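Local coordinates for protein esterase A (Caulobacter crescentus, PDB 5GKV) that probably hydrolyses ester substrates with a serine nucleophile, as a penicillin-binding protein homolog of the beta-lactamase family, at residues Gly266-Ala270 / Pro271-Arg275; Gly231-Asn234 / Pro235-Ala239; Ser290-Pro294 / Ala295-Ala299; Asp137-Asp140 / Pro141-Phe145. All blocks are in the same frame, centred on the assembly; numbering follows the deposited sequence.

Contact 1: Gly266-Ala270 / Pro271-Arg275; sequences GHATA and PALAR
Ala-270 and Pro-271 open helix 270-281 side by side, and the chain just before them, Thr-269, caps it. The methyl of Ala-270 points away from the following residues overall, yet its CB lies 3.5 Å from Pro-271 CD, a closeness imposed by the peptide bond that joins them. Pro-271 has no N-H to give, which costs nothing in the first turn of a helix, where backbone nitrogens have no carbonyl of a preceding turn to bind.

For the N-H of Ala-272 the acceptor is the side chain of Thr-269. Its hydroxyl sits between the backbone N and the carbonyl carbon (chi1 67°), which turns OG1 over the first turn, where it takes a weak bond of 3.3 Å from Ala-272 N. The same atom passes 3.5 Å from Pro-271 CD and equally close to Ala-272 CB, with the threonine side chain and the proline ring at about a right angle. The carbonyl of Thr-269 receives a second weak bond, from Leu-273 N, before the regular pattern sets in with Ala-274 N bound to Ala-270 O at 2.9 Å. Farther along, Ala-268 CB meets Leu-273 CG at 4.1 Å and Leu-273 continues onto Ala-359 and Val-361 of strand 356-362.

Around the cap, Arg-44 of strand 42-49 touches Thr-269, Ala-270 and Pro-271. This is a threonine N-cap with proline in the first turn, by which strand 266-268 of the small three-stranded sheet passes into helix 270-281, which packs on the large antiparallel sheet of a serine beta-lactamase/PBP-type fold.

Contact 2: Gly231-Asn234 / Pro235-Ala239; sequences GEIN and PAVEA
Asn-234 OD1 takes two backbone N-H groups at once, both 2.9 Å away: Val-237 N in a nearly straight bond (167° at the hydrogen) and Ala-236 N in a weak, bent one. The Val-237 donor is tilted 33° from the plane of the amide carbonyl. This double grip is made possible by the first torsion of Asn-234, which holds CG between the backbone N and the carbonyl carbon (chi1 63°) and so folds the amide back over the start of helix 235-241. The other end of the amide is used as well, since ND2 donates to the carbonyl oxygen of Leu-310, and with both ends engaged the rotation of the group is set. The backbone O of Asn-234 then begins the helical pattern by accepting from Glu-238 N.

Val-237 crosses the asparagine at about a right angle, its CG1 branch tucked under the capping residue 3.3 Å from Asn-234 N and reaching the methyl CD1 of Ile-233 at 4.4 Å. Pro-235, which has no N-H, takes the first helical position. The side chains of Ile-233 and Glu-238 slant across each other, Ile-233 CG2 coming to 3.4 Å from Glu-238 CG; the carboxylate of Glu-238 also makes a long, weak ion pair with Lys-243.

The asparagine N-cap thus ends the loop that follows strand 206-208 and starts the short helix 235-241, whose buried face is covered by loop residues: Phe-161 and Val-311 on Ala-236, and Phe-230 and Phe-242 on Val-237.

Contact 3: Ser290-Pro294 / Ala295-Ala299; sequences SLITP and AGIKA
Ile-292 lays its two branches over the first turn of helix 294-301, one on the backbone of Gly-296 and the other on the side chain of Ile-297. With CG1 anti to the backbone N (chi1 -175°), the longer branch runs out over the glycine, where CD1 comes to 3.7 Å from Gly-296 C. The glycine bears no CB on the side that faces Ile-292, and the isoleucine can therefore lie directly on the main chain. The CG2 methyl goes the other way and presses on Ile-297 CG1 at 3.5 Å, the two isoleucines crossing at an oblique angle. Ile-297 CG1 also lies 3.5 Å from Thr-293 O.

Thr-293, beside this apolar patch, caps the helix. Its OG1 accepts from Gly-296 N at 3.0 Å in a moderately straight bond (155° at the hydrogen), and is also hydrogen-bonded to Asp-95 OD1 of helix 82-95, which ties the cap to that helix. Next to the cap, Ala-295 CB touches the hydroxyl oxygen, Thr-293 OG1, at 3.6 Å. The carbonyl of Thr-293 accepts from Ile-297 N, and Pro-294 O accepts from Lys-298 N at 3.0 Å.

Ile-292 further packs on Ala-91 of helix 82-95 and Leu-280 of helix 270-281. Together these features form a threonine N-cap followed by proline, backed by an isoleucine-isoleucine contact between the residue before the cap and the fourth residue after it, a local pattern known as the hydrophobic staple.

Contact 4: Asp137-Asp140 / Pro141-Phe145; sequences DETD and PAIWF
Asp-140 reaches over Pro-141 to the backbone of Ala-142. Starting at the base, its CB stands 3.5 Å from Pro-141 N; CG, anti to the backbone N (chi1 179°), is carried forward beside the proline to 3.7 Å from Ala-142 N; and at the tip OD1 accepts from that nitrogen at 2.8 Å. The bond is almost straight at the hydrogen (173°), although the N-H comes to the oxygen from above the carboxylate plane, 55° out of it. OD1 lies just as near to Pro-141 N, also 2.8 Å away, but that nitrogen has no hydrogen to share; the ring atom Pro-141 CD is 3.2 Å from OD1.

The main chain of Asp-140 adds a second grip. Its carbonyl oxygen accepts from Ile-143 N, the donor standing above the carbonyl plane, and this bond closes a type I beta turn with Pro-141 and Ala-142 at its two central positions. Across the turn, the side chains of Thr-139 and Ile-143 cross at a slant, Thr-139 CG2 meeting Ile-143 CG2 at 3.7 Å. The hydroxyl of Thr-139, OG1, points back along the chain and donates to Asp-137 O at 2.6 Å, pinning the approach to the turn.

Outside the turn, Ile-143 and Thr-139 both touch Lys-153 of helix 147-156, and Lys-153 makes a salt bridge with Asp-137. The indole nitrogen of Trp-144 donates to Trp-245 O. An aspartate side chain accepting the N-H two residues on is characteristic of an Asx turn, here overlapping a type I beta turn that runs on into a short 3-10 segment on the protein surface.

From the N terminus, the first local closure is contact 4, the turn in the loop between helices 122-126 and 147-156. Contact 2 follows and ends the loop leading into helix 235-241; contact 1 joins strand 266-268 to helix 270-281; contact 3 comes last, starting helix 294-301. They run in series, none nested or crossed. Contacts 2 and 4 lie on the same side of the molecule, nearest atoms about 6 Å apart, whereas contact 3 is on the opposite side of the centre from contact 4. Contact 1, the most central, has its nearest atoms about 6 Å from those of contact 3, and helix 270-281, which contact 1 starts, also packs on the loop of contact 3.

Contact 1: Gly266-Ala270 / Pro271-Arg275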
ATOM      1  N   GLY A 266       7.626   2.620   0.650  1.00 19.05           N
ATOM      2  CA  GLY A 266       7.568   3.137  -0.704  1.00 17.58           C
ATOM      3  C   GLY A 266       7.445   4.652  -0.715  1.00 16.30           C
ATOM      4  O   GLY A 266       6.909   5.268   0.214  1.00 17.62           O
ATOM      5  N   HIS A 267       7.957   5.256  -1.785  1.00 14.02           N
ATOM      6  CA  HIS A 267       7.836   6.686  -2.048  1.00 15.78           C
ATOM      7  C   HIS A 267       7.344   6.895  -3.472  1.00 18.01           C
ATOM      8  O   HIS A 267       7.874   6.277  -4.408  1.00 14.07           O
ATOM      9  CB  HIS A 267       9.181   7.400  -1.862  1.00 15.67           C
ATOM     10  CG  HIS A 267       9.596   7.530  -0.430  1.00 20.31           C
ATOM     11  ND1 HIS A 267      10.128   6.475   0.283  1.00 23.16           N
ATOM     12  CD2 HIS A 267       9.547   8.579   0.426  1.00 18.57           C
ATOM     13  CE1 HIS A 267      10.386   6.871   1.519  1.00 23.27           C
ATOM     14  NE2 HIS A 267      10.048   8.143   1.631  1.00 20.37           N
ATOM     15  N   ALA A 268       6.371   7.792  -3.653  1.00 16.39           N
ATOM     16  CA  ALA A 268       5.796   7.961  -4.984  1.00 13.38           C
ATOM     17  C   ALA A 268       5.078   9.298  -5.073  1.00 14.20           C
ATOM     18  O   ALA A 268       4.838   9.968  -4.067  1.00 17.14           O
ATOM     19  CB  ALA A 268       4.823   6.835  -5.330  1.00 12.45           C
ATOM     20  N   THR A 269       4.692   9.646  -6.298  1.00 13.83           N
ATOM     21  CA  THR A 269       3.705  10.688  -6.551  1.00 12.90           C
ATOM     22  C   THR A 269       2.348  10.043  -6.806  1.00 15.31           C
ATOM     23  O   THR A 269       2.246   8.848  -7.120  1.00 13.07           O
ATOM     24  CB  THR A 269       4.072  11.540  -7.766  1.00 13.13           C
ATOM     25  OG1 THR A 269       3.977  10.725  -8.943  1.00 14.59           O
ATOM     26  CG2 THR A 269       5.474  12.137  -7.632  1.00 13.61           C
ATOM     27  N   ALA A 270       1.297  10.849  -6.667  1.00 11.36           N
ATOM     28  CA  ALA A 270      -0.050  10.327  -6.898  1.00 11.98           C
ATOM     29  C   ALA A 270      -0.241   9.826  -8.327  1.00 11.81           C
ATOM     30  O   ALA A 270      -0.757   8.704  -8.504  1.00 15.48           O
ATOM     31  CB  ALA A 270      -1.075  11.396  -6.511  1.00 11.54           C
ATOM     32  N   PRO A 271       0.178  10.549  -9.378  1.00 13.39           N
ATOM     33  CA  PRO A 271       0.002   9.991 -10.734  1.00 13.73           C
ATOM     34  C   PRO A 271       0.748   8.686 -10.965  1.00 15.68           C
ATOM     35  O   PRO A 271       0.278   7.837 -11.734  1.00 14.06           O
ATOM     36  CB  PRO A 271       0.535  11.106 -11.649  1.00 16.95           C
ATOM     37  CG  PRO A 271       0.495  12.338 -10.834  1.00 17.97           C
ATOM     38  CD  PRO A 271       0.750  11.910  -9.427  1.00 15.64           C
ATOM     39  N   ALA A 272       1.930   8.518 -10.372  1.00 14.98           N
ATOM     40  CA  ALA A 272       2.639   7.253 -10.535  1.00 17.66           C
ATOM     41  C   ALA A 272       1.777   6.087 -10.060  1.00 14.59           C
ATOM     42  O   ALA A 272       1.653   5.068 -10.760  1.00 14.14           O
ATOM     43  CB  ALA A 272       3.973   7.291  -9.787  1.00 14.51           C
ATOM     44  N   LEU A 273       1.128   6.237  -8.896  1.00 12.98           N
ATOM     45  CA  LEU A 273       0.270   5.167  -8.389  1.00 14.52           C
ATOM     46  C   LEU A 273      -0.988   5.018  -9.232  1.00 15.42           C
ATOM     47  O   LEU A 273      -1.449   3.892  -9.481  1.00 15.58           O
ATOM     48  CB  LEU A 273      -0.098   5.424  -6.921  1.00 13.02           C
ATOM     49  CG  LEU A 273       1.091   5.328  -5.954  1.00 14.59           C
ATOM     50  CD1 LEU A 273       0.705   5.932  -4.608  1.00 16.33           C
ATOM     51  CD2 LEU A 273       1.543   3.874  -5.797  1.00 17.46           C
ATOM     52  N   ALA A 274      -1.563   6.132  -9.678  1.00 14.00           N
ATOM     53  CA  ALA A 274      -2.775   6.047 -10.488  1.00 14.76           C
ATOM     54  C   ALA A 274      -2.501   5.330 -11.802  1.00 15.25           C
ATOM     55  O   ALA A 274      -3.340   4.555 -12.281  1.00 17.07           O
ATOM     56  CB  ALA A 274      -3.354   7.452 -10.738  1.00 15.18           C
ATOM     57  N   ARG A 275      -1.325   5.569 -12.397  1.00 13.20           N
ATOM     58  CA  ARG A 275      -0.968   4.880 -13.631  1.00 16.15           C
ATOM     59  C   ARG A 275      -0.738   3.393 -13.386  1.00 17.38           C
ATOM     60  O   ARG A 275      -1.219   2.555 -14.156  1.00 16.47           O
ATOM     61  CB  ARG A 275       0.272   5.531 -14.251  1.00 17.94           C
ATOM     62  CG  ARG A 275       0.039   6.964 -14.714  1.00 19.56           C
ATOM     63  CD  ARG A 275       1.304   7.598 -15.292  1.00 19.69           C
ATOM     64  NE  ARG A 275       1.837   6.797 -16.380  1.00 26.15           N
ATOM     65  CZ  ARG A 275       3.127   6.737 -16.710  1.00 32.56           C
ATOM     66  NH1 ARG A 275       4.028   7.439 -16.028  1.00 31.82           N
ATOM     67  NH2 ARG A 275       3.520   5.961 -17.718  1.00 34.50           N
TER

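Contact 2: Gly231-Asn234 / Pro235-Ala239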
ATOM      1  N   GLY A 231      -9.599  -1.141  18.090  1.00 36.40           N
ATOM      2  CA  GLY A 231     -10.658  -1.918  18.701  1.00 35.66           C
ATOM      3  C   GLY A 231     -10.248  -2.465  20.052  1.00 39.09           C
ATOM      4  O   GLY A 231      -9.409  -1.892  20.761  1.00 34.59           O
ATOM      5  N   GLU A 232     -10.843  -3.597  20.413  1.00 38.40           N
ATOM      6  CA  GLU A 232     -10.461  -4.260  21.647  1.00 41.92           C
ATOM      7  C   GLU A 232      -9.036  -4.784  21.533  1.00 34.61           C
ATOM      8  O   GLU A 232      -8.610  -5.270  20.482  1.00 29.15           O
ATOM      9  CB  GLU A 232     -11.430  -5.398  21.976  1.00 39.84           C
ATOM     10  CG  GLU A 232     -12.919  -4.993  21.951  1.00 45.43           C
ATOM     11  CD  GLU A 232     -13.271  -3.860  22.932  1.00 55.91           C
ATOM     12  OE1 GLU A 232     -14.413  -3.337  22.855  1.00 57.16           O
ATOM     13  OE2 GLU A 232     -12.409  -3.497  23.768  1.00 54.66           O
ATOM     14  N   ILE A 233      -8.292  -4.640  22.623  1.00 31.38           N
ATOM     15  CA  ILE A 233      -6.932  -5.144  22.695  1.00 35.29           C
ATOM     16  C   ILE A 233      -6.948  -6.670  22.651  1.00 33.02           C
ATOM     17  O   ILE A 233      -7.845  -7.322  23.207  1.00 28.18           O
ATOM     18  CB  ILE A 233      -6.262  -4.601  23.968  1.00 41.03           C
ATOM     19  CG1 ILE A 233      -6.246  -3.060  23.944  1.00 43.39           C
ATOM     20  CG2 ILE A 233      -4.873  -5.174  24.155  1.00 38.93           C
ATOM     21  CD1 ILE A 233      -5.547  -2.422  22.724  1.00 42.46           C
ATOM     22  N   ASN A 234      -5.988  -7.239  21.936  1.00 29.07           N
ATOM     23  CA  ASN A 234      -5.778  -8.677  21.860  1.00 22.23           C
ATOM     24  C   ASN A 234      -4.318  -8.876  21.485  1.00 24.43           C
ATOM     25  O   ASN A 234      -3.623  -7.907  21.146  1.00 25.01           O
ATOM     26  CB  ASN A 234      -6.743  -9.333  20.855  1.00 24.94           C
ATOM     27  CG  ASN A 234      -6.541  -8.854  19.416  1.00 24.16           C
ATOM     28  OD1 ASN A 234      -5.436  -8.898  18.890  1.00 20.71           O
ATOM     29  ND2 ASN A 234      -7.624  -8.406  18.774  1.00 20.46           N
ATOM     30  N   PRO A 235      -3.799 -10.108  21.574  1.00 21.57           N
ATOM     31  CA  PRO A 235      -2.348 -10.269  21.362  1.00 23.48           C
ATOM     32  C   PRO A 235      -1.875  -9.838  19.971  1.00 19.87           C
ATOM     33  O   PRO A 235      -0.720  -9.416  19.829  1.00 21.47           O
ATOM     34  CB  PRO A 235      -2.120 -11.765  21.608  1.00 21.11           C
ATOM     35  CG  PRO A 235      -3.250 -12.142  22.586  1.00 21.98           C
ATOM     36  CD  PRO A 235      -4.420 -11.349  22.100  1.00 25.99           C
ATOM     37  N   ALA A 236      -2.741  -9.914  18.959  1.00 17.98           N
ATOM     38  CA  ALA A 236      -2.350  -9.548  17.598  1.00 19.86           C
ATOM     39  C   ALA A 236      -2.221  -8.038  17.452  1.00 20.96           C
ATOM     40  O   ALA A 236      -1.209  -7.540  16.948  1.00 19.32           O
ATOM     41  CB  ALA A 236      -3.363 -10.104  16.590  1.00 19.05           C
ATOM     42  N   VAL A 237      -3.236  -7.286  17.886  1.00 20.08           N
ATOM     43  CA  VAL A 237      -3.123  -5.831  17.787  1.00 21.24           C
ATOM     44  C   VAL A 237      -2.012  -5.332  18.705  1.00 21.90           C
ATOM     45  O   VAL A 237      -1.248  -4.436  18.335  1.00 17.98           O
ATOM     46  CB  VAL A 237      -4.481  -5.144  18.070  1.00 25.60           C
ATOM     47  CG1 VAL A 237      -4.895  -5.318  19.497  1.00 26.52           C
ATOM     48  CG2 VAL A 237      -4.435  -3.639  17.704  1.00 28.39           C
ATOM     49  N   GLU A 238      -1.863  -5.947  19.887  1.00 22.76           N
ATOM     50  CA  GLU A 238      -0.770  -5.597  20.795  1.00 24.24           C
ATOM     51  C   GLU A 238       0.589  -5.728  20.118  1.00 24.56           C
ATOM     52  O   GLU A 238       1.402  -4.792  20.138  1.00 24.61           O
ATOM     53  CB  GLU A 238      -0.799  -6.495  22.030  1.00 26.04           C
ATOM     54  CG  GLU A 238      -1.798  -6.117  23.078  1.00 40.91           C
ATOM     55  CD  GLU A 238      -1.160  -5.346  24.217  1.00 54.40           C
ATOM     56  OE1 GLU A 238      -1.909  -4.653  24.940  1.00 65.18           O
ATOM     57  OE2 GLU A 238       0.083  -5.433  24.377  1.00 54.91           O
ATOM     58  N   ALA A 239       0.866  -6.901  19.541  1.00 20.08           N
ATOM     59  CA  ALA A 239       2.153  -7.118  18.888  1.00 20.95           C
ATOM     60  C   ALA A 239       2.307  -6.227  17.657  1.00 21.03           C
ATOM     61  O   ALA A 239       3.408  -5.726  17.379  1.00 23.63           O
ATOM     62  CB  ALA A 239       2.311  -8.592  18.515  1.00 21.95           C
TER

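Contact 3: Ser290-Pro294 / Ala295-Ala299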
ATOM      1  N   SER A 290       2.303  -4.995 -21.420  1.00 25.43           N
ATOM      2  CA  SER A 290       1.574  -5.913 -20.547  1.00 25.39           C
ATOM      3  C   SER A 290       2.366  -6.176 -19.264  1.00 28.69           C
ATOM      4  O   SER A 290       3.475  -6.719 -19.310  1.00 26.04           O
ATOM      5  CB  SER A 290       1.292  -7.231 -21.271  1.00 27.43           C
ATOM      6  OG  SER A 290       0.519  -8.096 -20.446  1.00 29.64           O
ATOM      7  N   LEU A 291       1.806  -5.778 -18.120  1.00 24.61           N
ATOM      8  CA  LEU A 291       2.400  -6.091 -16.823  1.00 21.28           C
ATOM      9  C   LEU A 291       1.914  -7.414 -16.251  1.00 21.61           C
ATOM     10  O   LEU A 291       2.631  -8.037 -15.462  1.00 20.35           O
ATOM     11  CB  LEU A 291       2.081  -4.982 -15.811  1.00 23.37           C
ATOM     12  CG  LEU A 291       2.623  -3.611 -16.192  1.00 20.60           C
ATOM     13  CD1 LEU A 291       2.279  -2.588 -15.132  1.00 25.10           C
ATOM     14  CD2 LEU A 291       4.123  -3.719 -16.377  1.00 23.07           C
ATOM     15  N   ILE A 292       0.715  -7.846 -16.632  1.00 20.67           N
ATOM     16  CA  ILE A 292       0.058  -9.013 -16.051  1.00 23.00           C
ATOM     17  C   ILE A 292      -1.152  -9.322 -16.927  1.00 23.15           C
ATOM     18  O   ILE A 292      -1.682  -8.422 -17.591  1.00 20.36           O
ATOM     19  CB  ILE A 292      -0.343  -8.734 -14.587  1.00 22.40           C
ATOM     20  CG1 ILE A 292      -0.918  -9.979 -13.910  1.00 20.41           C
ATOM     21  CG2 ILE A 292      -1.353  -7.564 -14.515  1.00 19.44           C
ATOM     22  CD1 ILE A 292      -1.031  -9.861 -12.387  1.00 21.30           C
ATOM     23  N   THR A 293      -1.595 -10.580 -16.957  1.00 20.90           N
ATOM     24  CA  THR A 293      -2.785 -10.926 -17.731  1.00 23.32           C
ATOM     25  C   THR A 293      -4.061 -10.634 -16.950  1.00 19.98           C
ATOM     26  O   THR A 293      -4.045 -10.538 -15.719  1.00 21.49           O
ATOM     27  CB  THR A 293      -2.764 -12.409 -18.124  1.00 26.10           C
ATOM     28  OG1 THR A 293      -3.129 -13.222 -16.993  1.00 21.46           O
ATOM     29  CG2 THR A 293      -1.389 -12.809 -18.641  1.00 23.29           C
ATOM     30  N   PRO A 294      -5.193 -10.491 -17.646  1.00 21.76           N
ATOM     31  CA  PRO A 294      -6.479 -10.379 -16.929  1.00 21.02           C
ATOM     32  C   PRO A 294      -6.729 -11.522 -15.962  1.00 25.00           C
ATOM     33  O   PRO A 294      -7.224 -11.303 -14.846  1.00 23.16           O
ATOM     34  CB  PRO A 294      -7.507 -10.361 -18.067  1.00 23.50           C
ATOM     35  CG  PRO A 294      -6.754  -9.753 -19.240  1.00 23.57           C
ATOM     36  CD  PRO A 294      -5.319 -10.207 -19.091  1.00 25.00           C
ATOM     37  N   ALA A 295      -6.397 -12.747 -16.368  1.00 26.43           N
ATOM     38  CA  ALA A 295      -6.514 -13.881 -15.458  1.00 29.15           C
ATOM     39  C   ALA A 295      -5.691 -13.656 -14.194  1.00 22.06           C
ATOM     40  O   ALA A 295      -6.160 -13.940 -13.083  1.00 19.13           O
ATOM     41  CB  ALA A 295      -6.080 -15.161 -16.165  1.00 28.89           C
ATOM     42  N   GLY A 296      -4.469 -13.130 -14.350  1.00 20.23           N
ATOM     43  CA  GLY A 296      -3.609 -12.894 -13.200  1.00 19.77           C
ATOM     44  C   GLY A 296      -4.162 -11.835 -12.262  1.00 23.53           C
ATOM     45  O   GLY A 296      -4.060 -11.965 -11.036  1.00 18.15           O
ATOM     46  N   ILE A 297      -4.775 -10.782 -12.821  1.00 21.95           N
ATOM     47  CA  ILE A 297      -5.430  -9.775 -11.987  1.00 15.68           C
ATOM     48  C   ILE A 297      -6.573 -10.402 -11.202  1.00 21.20           C
ATOM     49  O   ILE A 297      -6.694 -10.211  -9.987  1.00 20.22           O
ATOM     50  CB  ILE A 297      -5.925  -8.597 -12.843  1.00 18.68           C
ATOM     51  CG1 ILE A 297      -4.736  -7.933 -13.549  1.00 19.56           C
ATOM     52  CG2 ILE A 297      -6.686  -7.589 -11.955  1.00 21.02           C
ATOM     53  CD1 ILE A 297      -5.135  -6.869 -14.545  1.00 19.76           C
ATOM     54  N   LYS A 298      -7.427 -11.168 -11.886  1.00 22.58           N
ATOM     55  CA  LYS A 298      -8.559 -11.805 -11.221  1.00 26.23           C
ATOM     56  C   LYS A 298      -8.103 -12.741 -10.100  1.00 23.02           C
ATOM     57  O   LYS A 298      -8.712 -12.778  -9.023  1.00 21.14           O
ATOM     58  CB  LYS A 298      -9.397 -12.561 -12.253  1.00 28.73           C
ATOM     59  CG  LYS A 298     -10.654 -13.183 -11.683  1.00 33.80           C
ATOM     60  CD  LYS A 298     -11.401 -13.991 -12.744  1.00 33.53           C
ATOM     61  CE  LYS A 298     -12.577 -14.750 -12.120  1.00 47.01           C
ATOM     62  NZ  LYS A 298     -13.228 -15.676 -13.090  1.00 51.14           N
ATOM     63  N   ALA A 299      -7.026 -13.498 -10.322  1.00 20.41           N
ATOM     64  CA  ALA A 299      -6.570 -14.422  -9.284  1.00 23.04           C
ATOM     65  C   ALA A 299      -6.070 -13.670  -8.052  1.00 23.58           C
ATOM     66  O   ALA A 299      -6.308 -14.096  -6.911  1.00 18.72           O
ATOM     67  CB  ALA A 299      -5.480 -15.342  -9.838  1.00 18.64           C
TER

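Contact 4: Asp137-Asp140 / Pro141-Phe145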
ATOM      1  N   ASP A 137       7.122 -10.960  21.554  1.00 31.71           N
ATOM      2  CA  ASP A 137       8.207 -11.095  22.512  1.00 33.94           C
ATOM      3  C   ASP A 137       9.232  -9.978  22.342  1.00 39.09           C
ATOM      4  O   ASP A 137       9.370  -9.385  21.268  1.00 32.57           O
ATOM      5  CB  ASP A 137       8.891 -12.449  22.330  1.00 40.21           C
ATOM      6  CG  ASP A 137       9.504 -12.597  20.939  1.00 47.19           C
ATOM      7  OD1 ASP A 137       8.764 -12.423  19.935  1.00 40.59           O
ATOM      8  OD2 ASP A 137      10.728 -12.856  20.850  1.00 48.18           O
ATOM      9  N   GLU A 138       9.978  -9.724  23.419  1.00 36.72           N
ATOM     10  CA  GLU A 138      10.959  -8.643  23.451  1.00 41.21           C
ATOM     11  C   GLU A 138      11.854  -8.674  22.215  1.00 35.15           C
ATOM     12  O   GLU A 138      12.402  -9.714  21.856  1.00 38.09           O
ATOM     13  CB  GLU A 138      11.800  -8.753  24.730  1.00 44.05           C
ATOM     14  CG  GLU A 138      12.969  -7.781  24.798  1.00 51.50           C
ATOM     15  CD  GLU A 138      12.586  -6.433  25.392  1.00 50.59           C
ATOM     16  OE1 GLU A 138      11.551  -6.376  26.092  1.00 60.19           O
ATOM     17  OE2 GLU A 138      13.318  -5.448  25.144  1.00 60.62           O
ATOM     18  N   THR A 139      11.988  -7.530  21.552  1.00 35.11           N
ATOM     19  CA  THR A 139      12.695  -7.491  20.283  1.00 35.26           C
ATOM     20  C   THR A 139      13.422  -6.163  20.151  1.00 39.71           C
ATOM     21  O   THR A 139      12.887  -5.115  20.528  1.00 40.04           O
ATOM     22  CB  THR A 139      11.722  -7.691  19.101  1.00 34.55           C
ATOM     23  OG1 THR A 139      11.009  -8.928  19.265  1.00 28.42           O
ATOM     24  CG2 THR A 139      12.479  -7.716  17.763  1.00 32.11           C
ATOM     25  N   ASP A 140      14.647  -6.223  19.638  1.00 36.85           N
ATOM     26  CA  ASP A 140      15.408  -5.024  19.327  1.00 39.45           C
ATOM     27  C   ASP A 140      14.623  -4.206  18.308  1.00 38.08           C
ATOM     28  O   ASP A 140      14.267  -4.740  17.250  1.00 39.33           O
ATOM     29  CB  ASP A 140      16.784  -5.411  18.776  1.00 39.95           C
ATOM     30  CG  ASP A 140      17.651  -4.205  18.399  1.00 45.39           C
ATOM     31  OD1 ASP A 140      17.157  -3.054  18.364  1.00 44.42           O
ATOM     32  OD2 ASP A 140      18.852  -4.415  18.117  1.00 51.65           O
ATOM     33  N   PRO A 141      14.324  -2.930  18.581  1.00 39.77           N
ATOM     34  CA  PRO A 141      13.542  -2.132  17.619  1.00 36.24           C
ATOM     35  C   PRO A 141      14.265  -1.836  16.313  1.00 38.85           C
ATOM     36  O   PRO A 141      13.618  -1.351  15.372  1.00 38.18           O
ATOM     37  CB  PRO A 141      13.250  -0.839  18.393  1.00 42.62           C
ATOM     38  CG  PRO A 141      13.396  -1.217  19.843  1.00 40.86           C
ATOM     39  CD  PRO A 141      14.498  -2.229  19.867  1.00 40.27           C
ATOM     40  N   ALA A 142      15.567  -2.100  16.211  1.00 40.32           N
ATOM     41  CA  ALA A 142      16.285  -1.910  14.954  1.00 39.25           C
ATOM     42  C   ALA A 142      16.339  -3.175  14.107  1.00 37.07           C
ATOM     43  O   ALA A 142      16.990  -3.168  13.053  1.00 35.27           O
ATOM     44  CB  ALA A 142      17.709  -1.408  15.218  1.00 37.74           C
ATOM     45  N   ILE A 143      15.679  -4.257  14.540  1.00 33.75           N
ATOM     46  CA  ILE A 143      15.719  -5.503  13.778  1.00 31.62           C
ATOM     47  C   ILE A 143      15.212  -5.274  12.367  1.00 31.67           C
ATOM     48  O   ILE A 143      15.712  -5.886  11.414  1.00 31.17           O
ATOM     49  CB  ILE A 143      14.913  -6.617  14.487  1.00 31.77           C
ATOM     50  CG1 ILE A 143      15.148  -7.962  13.796  1.00 32.09           C
ATOM     51  CG2 ILE A 143      13.431  -6.283  14.505  1.00 29.19           C
ATOM     52  CD1 ILE A 143      14.481  -9.145  14.485  1.00 35.39           C
ATOM     53  N   TRP A 144      14.255  -4.350  12.205  1.00 27.22           N
ATOM     54  CA  TRP A 144      13.626  -4.115  10.911  1.00 30.09           C
ATOM     55  C   TRP A 144      14.636  -3.664   9.857  1.00 33.37           C
ATOM     56  O   TRP A 144      14.405  -3.863   8.661  1.00 29.26           O
ATOM     57  CB  TRP A 144      12.509  -3.078  11.056  1.00 31.45           C
ATOM     58  CG  TRP A 144      11.474  -3.391  12.137  1.00 30.04           C
ATOM     59  CD1 TRP A 144      11.311  -2.744  13.335  1.00 29.93           C
ATOM     60  CD2 TRP A 144      10.471  -4.420  12.099  1.00 27.29           C
ATOM     61  NE1 TRP A 144      10.267  -3.302  14.039  1.00 31.08           N
ATOM     62  CE2 TRP A 144       9.736  -4.334  13.304  1.00 29.22           C
ATOM     63  CE3 TRP A 144      10.124  -5.404  11.162  1.00 25.94           C
ATOM     64  CZ2 TRP A 144       8.670  -5.193  13.592  1.00 25.94           C
ATOM     65  CZ3 TRP A 144       9.068  -6.264  11.455  1.00 24.59           C
ATOM     66  CH2 TRP A 144       8.353  -6.150  12.661  1.00 24.48           C
ATOM     67  N   PHE A 145      15.757  -3.061  10.272  1.00 32.92           N
ATOM     68  CA  PHE A 145      16.800  -2.653   9.331  1.00 35.12           C
ATOM     69  C   PHE A 145      17.745  -3.785   8.950  1.00 39.56           C
ATOM     70  O   PHE A 145      18.661  -3.568   8.148  1.00 43.12           O
ATOM     71  CB  PHE A 145      17.603  -1.486   9.910  1.00 36.64           C
ATOM     72  CG  PHE A 145      16.800  -0.236  10.070  1.00 41.29           C
ATOM     73  CD1 PHE A 145      16.564   0.594   8.982  1.00 42.06           C
ATOM     74  CD2 PHE A 145      16.259   0.104  11.300  1.00 43.33           C
ATOM     75  CE1 PHE A 145      15.816   1.743   9.121  1.00 41.49           C
ATOM     76  CE2 PHE A 145      15.511   1.261  11.447  1.00 46.95           C
ATOM     77  CZ  PHE A 145      15.288   2.080  10.357  1.00 42.25           C
TER